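Local coordinates for uncharacterized protein (Rhodobacter sphaeroides, PDB 3PU2), which is of unknown function but belongs to the AHA1 family and may be related to activators of the Hsp90 ATPase, at residues Gly71-Ala83 with His87-Asp96. Residues are numbered along the deposited sequence; the frame is centred on the assembly and turned at random.
Sequences GRTRGLTGRVILA and HRLIHSELYD
Thr77 and Leu94 pair through their backbones at one end of an antiparallel hairpin, and Leu82 and Ile90 do so near its turn. Thr77 N reaches Leu94 O at 3.1 Å, whereas the return bond from Leu94 N is bent and weak. Between these pairs Ser92 replaces a backbone acceptor: its OG takes the N-H of Arg79 (3.0 Å) while Ser92 N donates to Arg79 O, so one residue grips both backbone polar atoms of Arg79. With chi1 at 50°, OG lies between Ser92's own N and carbonyl carbon, where it meets Arg79 N. Ile81 and Leu82 then both face Ile90, a classic beta bulge in which Ile90 O accepts Ile81 N at 2.6 Å and, weakly, Leu82 N; Ile90 N answers to Leu82 O.

Apolar contacts form on both faces. On the face of Val80, Ala83 and Leu89, Leu89 CD1 touches both Ala83 CB (3.7 Å) and Val80 CG1. On the other, Leu82 CG meets Ile90 CD1 at 3.8 Å, and Ile90 CD1 also lies over one face of the Arg88 guanidinium, toward its rim; Arg88 is salt-bridged to Glu84. An alanine in place of Leu82 would probably leave Ile90 CD1 without its partner on the facing strand and open a gap beside it. Farther along, Leu76 CD2 sits over one face of the Tyr95 ring in a CH-pi contact, 3.9 Å from its centroid.

The hairpin lies mid-sheet, strand 61-67 flanking one side and strand 104-113 the other, in a fold consistent with the Bet v 1-like clan. Main-chain bonds, two of them weak, thus carry the pairing across a one-residue register shift, while apolar side chains pack on both faces and Glu84 meets the Arg88 charge.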
# COMPACT_ATOMS: atom_id res chain seq x y z
N GLY A 71 3.75 21.13 -9.89
CA GLY A 71 2.81 21.43 -8.82
C GLY A 71 1.52 20.64 -8.66
O GLY A 71 0.98 20.61 -7.55
N ARG A 72 1.00 20.02 -9.72
CA ARG A 72 -0.25 19.27 -9.60
C ARG A 72 -0.17 18.19 -8.51
O ARG A 72 0.90 17.62 -8.24
CB ARG A 72 -0.64 18.62 -10.94
CG ARG A 72 0.44 17.72 -11.51
CD ARG A 72 0.26 17.46 -13.01
NE ARG A 72 -0.35 16.16 -13.32
CZ ARG A 72 -1.55 15.77 -12.91
NH1 ARG A 72 -2.29 16.58 -12.16
NH2 ARG A 72 -2.01 14.58 -13.26
N THR A 73 -1.30 17.92 -7.86
CA THR A 73 -1.35 16.91 -6.81
C THR A 73 -2.23 15.73 -7.17
O THR A 73 -2.99 15.73 -8.15
CB THR A 73 -1.87 17.47 -5.47
OG1 THR A 73 -3.25 17.81 -5.60
CG2 THR A 73 -1.08 18.68 -5.07
N ARG A 74 -2.12 14.70 -6.34
CA ARG A 74 -2.87 13.49 -6.51
C ARG A 74 -2.97 12.94 -5.10
O ARG A 74 -1.96 12.80 -4.39
CB ARG A 74 -2.10 12.54 -7.45
CG ARG A 74 -2.36 11.06 -7.24
CD ARG A 74 -1.80 10.25 -8.40
NE ARG A 74 -0.36 10.40 -8.59
CZ ARG A 74 0.29 10.02 -9.69
NH1 ARG A 74 -0.39 9.48 -10.70
NH2 ARG A 74 1.60 10.16 -9.79
N GLY A 75 -4.19 12.66 -4.66
CA GLY A 75 -4.33 12.15 -3.31
C GLY A 75 -5.43 11.14 -3.09
O GLY A 75 -6.23 10.84 -3.99
N LEU A 76 -5.45 10.62 -1.88
CA LEU A 76 -6.45 9.63 -1.52
C LEU A 76 -6.81 9.75 -0.05
O LEU A 76 -6.04 10.25 0.77
CB LEU A 76 -5.93 8.23 -1.85
CG LEU A 76 -4.77 7.65 -1.05
CD1 LEU A 76 -5.28 7.20 0.32
CD2 LEU A 76 -4.19 6.46 -1.80
N THR A 77 -8.02 9.31 0.27
CA THR A 77 -8.52 9.33 1.62
C THR A 77 -9.04 7.93 1.85
O THR A 77 -9.34 7.20 0.90
CB THR A 77 -9.70 10.29 1.77
OG1 THR A 77 -9.49 11.43 0.92
CG2 THR A 77 -9.80 10.77 3.20
N GLY A 78 -9.12 7.54 3.11
CA GLY A 78 -9.61 6.22 3.44
C GLY A 78 -9.82 6.18 4.93
O GLY A 78 -9.49 7.14 5.65
N ARG A 79 -10.35 5.07 5.40
CA ARG A 79 -10.62 4.91 6.81
C ARG A 79 -10.08 3.55 7.23
O ARG A 79 -10.21 2.58 6.48
CB ARG A 79 -12.13 4.95 7.03
CG ARG A 79 -12.58 5.55 8.35
CD ARG A 79 -11.99 6.93 8.55
NE ARG A 79 -12.99 7.90 8.98
CZ ARG A 79 -12.70 9.10 9.47
NH1 ARG A 79 -11.44 9.47 9.62
NH2 ARG A 79 -13.68 9.92 9.83
N VAL A 80 -9.45 3.46 8.39
CA VAL A 80 -9.00 2.17 8.87
C VAL A 80 -10.24 1.44 9.41
O VAL A 80 -10.93 1.97 10.28
CB VAL A 80 -7.99 2.32 9.99
CG1 VAL A 80 -7.56 0.96 10.49
CG2 VAL A 80 -6.79 3.09 9.50
N ILE A 81 -10.53 0.24 8.90
CA ILE A 81 -11.69 -0.56 9.34
C ILE A 81 -11.34 -1.42 10.54
O ILE A 81 -12.16 -1.63 11.42
CB ILE A 81 -12.17 -1.51 8.25
CG1 ILE A 81 -12.42 -0.76 6.94
CG2 ILE A 81 -13.45 -2.15 8.67
CD1 ILE A 81 -13.29 0.47 7.09
N LEU A 82 -10.12 -1.94 10.55
CA LEU A 82 -9.66 -2.75 11.67
C LEU A 82 -8.15 -2.87 11.64
O LEU A 82 -7.54 -2.84 10.56
CB LEU A 82 -10.32 -4.14 11.63
CG LEU A 82 -9.68 -5.35 10.97
CD1 LEU A 82 -8.28 -5.58 11.52
CD2 LEU A 82 -10.56 -6.58 11.23
N ALA A 83 -7.54 -3.01 12.81
CA ALA A 83 -6.08 -3.10 12.91
C ALA A 83 -5.58 -4.00 14.04
O ALA A 83 -5.74 -3.69 15.24
CB ALA A 83 -5.48 -1.70 13.05
N HIS A 87 -0.13 -8.14 12.22
CA HIS A 87 -0.43 -9.06 11.13
C HIS A 87 -1.54 -8.68 10.19
O HIS A 87 -1.66 -9.26 9.11
CB HIS A 87 -0.73 -10.47 11.66
CG HIS A 87 -0.88 -10.57 13.15
ND1 HIS A 87 0.18 -10.83 13.99
CD2 HIS A 87 -1.97 -10.48 13.95
CE1 HIS A 87 -0.25 -10.90 15.23
NE2 HIS A 87 -1.55 -10.69 15.24
N ARG A 88 -2.38 -7.74 10.59
CA ARG A 88 -3.48 -7.39 9.72
C ARG A 88 -3.96 -5.96 9.83
O ARG A 88 -3.97 -5.38 10.91
CB ARG A 88 -4.64 -8.35 9.99
CG ARG A 88 -5.56 -8.54 8.81
CD ARG A 88 -6.57 -9.65 9.04
NE ARG A 88 -7.52 -9.33 10.10
CZ ARG A 88 -8.80 -9.67 10.08
NH1 ARG A 88 -9.28 -10.35 9.04
NH2 ARG A 88 -9.60 -9.35 11.08
N LEU A 89 -4.33 -5.39 8.70
CA LEU A 89 -4.85 -4.02 8.65
C LEU A 89 -5.76 -3.95 7.45
O LEU A 89 -5.45 -4.47 6.37
CB LEU A 89 -3.73 -2.99 8.51
CG LEU A 89 -4.23 -1.54 8.45
CD1 LEU A 89 -4.05 -0.89 9.79
CD2 LEU A 89 -3.45 -0.76 7.41
N ILE A 90 -6.90 -3.30 7.64
CA ILE A 90 -7.87 -3.16 6.57
C ILE A 90 -8.34 -1.72 6.56
O ILE A 90 -8.68 -1.14 7.61
CB ILE A 90 -9.08 -4.06 6.82
CG1 ILE A 90 -8.62 -5.51 6.98
CG2 ILE A 90 -10.08 -3.90 5.69
CD1 ILE A 90 -9.73 -6.48 7.34
N HIS A 91 -8.35 -1.12 5.38
CA HIS A 91 -8.82 0.24 5.26
C HIS A 91 -9.43 0.41 3.91
O HIS A 91 -9.23 -0.41 3.00
CB HIS A 91 -7.69 1.25 5.45
CG HIS A 91 -6.67 1.25 4.36
ND1 HIS A 91 -5.47 0.58 4.46
CD2 HIS A 91 -6.66 1.86 3.15
CE1 HIS A 91 -4.76 0.78 3.36
NE2 HIS A 91 -5.46 1.55 2.55
N SER A 92 -10.20 1.48 3.77
CA SER A 92 -10.81 1.77 2.49
C SER A 92 -9.89 2.79 1.83
O SER A 92 -9.08 3.42 2.51
CB SER A 92 -12.20 2.36 2.72
OG SER A 92 -12.14 3.43 3.66
N GLU A 93 -9.97 2.91 0.51
CA GLU A 93 -9.16 3.89 -0.21
C GLU A 93 -10.05 4.50 -1.27
O GLU A 93 -10.92 3.83 -1.83
CB GLU A 93 -7.97 3.24 -0.91
CG GLU A 93 -6.68 3.15 -0.12
CD GLU A 93 -5.47 2.93 -1.04
OE1 GLU A 93 -5.67 2.69 -2.25
OE2 GLU A 93 -4.32 3.02 -0.54
N LEU A 94 -9.84 5.78 -1.53
CA LEU A 94 -10.59 6.49 -2.55
C LEU A 94 -9.77 7.65 -3.08
O LEU A 94 -9.53 8.61 -2.36
CB LEU A 94 -11.92 7.01 -2.00
CG LEU A 94 -12.74 7.76 -3.06
CD1 LEU A 94 -13.06 6.85 -4.23
CD2 LEU A 94 -14.03 8.24 -2.43
N TYR A 95 -9.31 7.53 -4.33
CA TYR A 95 -8.55 8.62 -4.95
C TYR A 95 -9.54 9.58 -5.59
O TYR A 95 -10.67 9.74 -5.09
CB TYR A 95 -7.61 8.14 -6.08
CG TYR A 95 -6.50 7.19 -5.73
CD1 TYR A 95 -6.76 5.84 -5.50
CD2 TYR A 95 -5.18 7.62 -5.71
CE1 TYR A 95 -5.72 4.93 -5.28
CE2 TYR A 95 -4.12 6.73 -5.49
CZ TYR A 95 -4.40 5.38 -5.28
OH TYR A 95 -3.36 4.48 -5.06
N ASP A 96 -9.14 10.13 -6.74
CA ASP A 96 -9.94 11.08 -7.52
C ASP A 96 -9.68 10.97 -9.02
O ASP A 96 -9.26 11.97 -9.63
CB ASP A 96 -9.61 12.47 -7.05
CG ASP A 96 -9.87 12.66 -5.58
OD1 ASP A 96 -11.04 12.92 -5.24
OD2 ASP A 96 -8.93 12.53 -4.76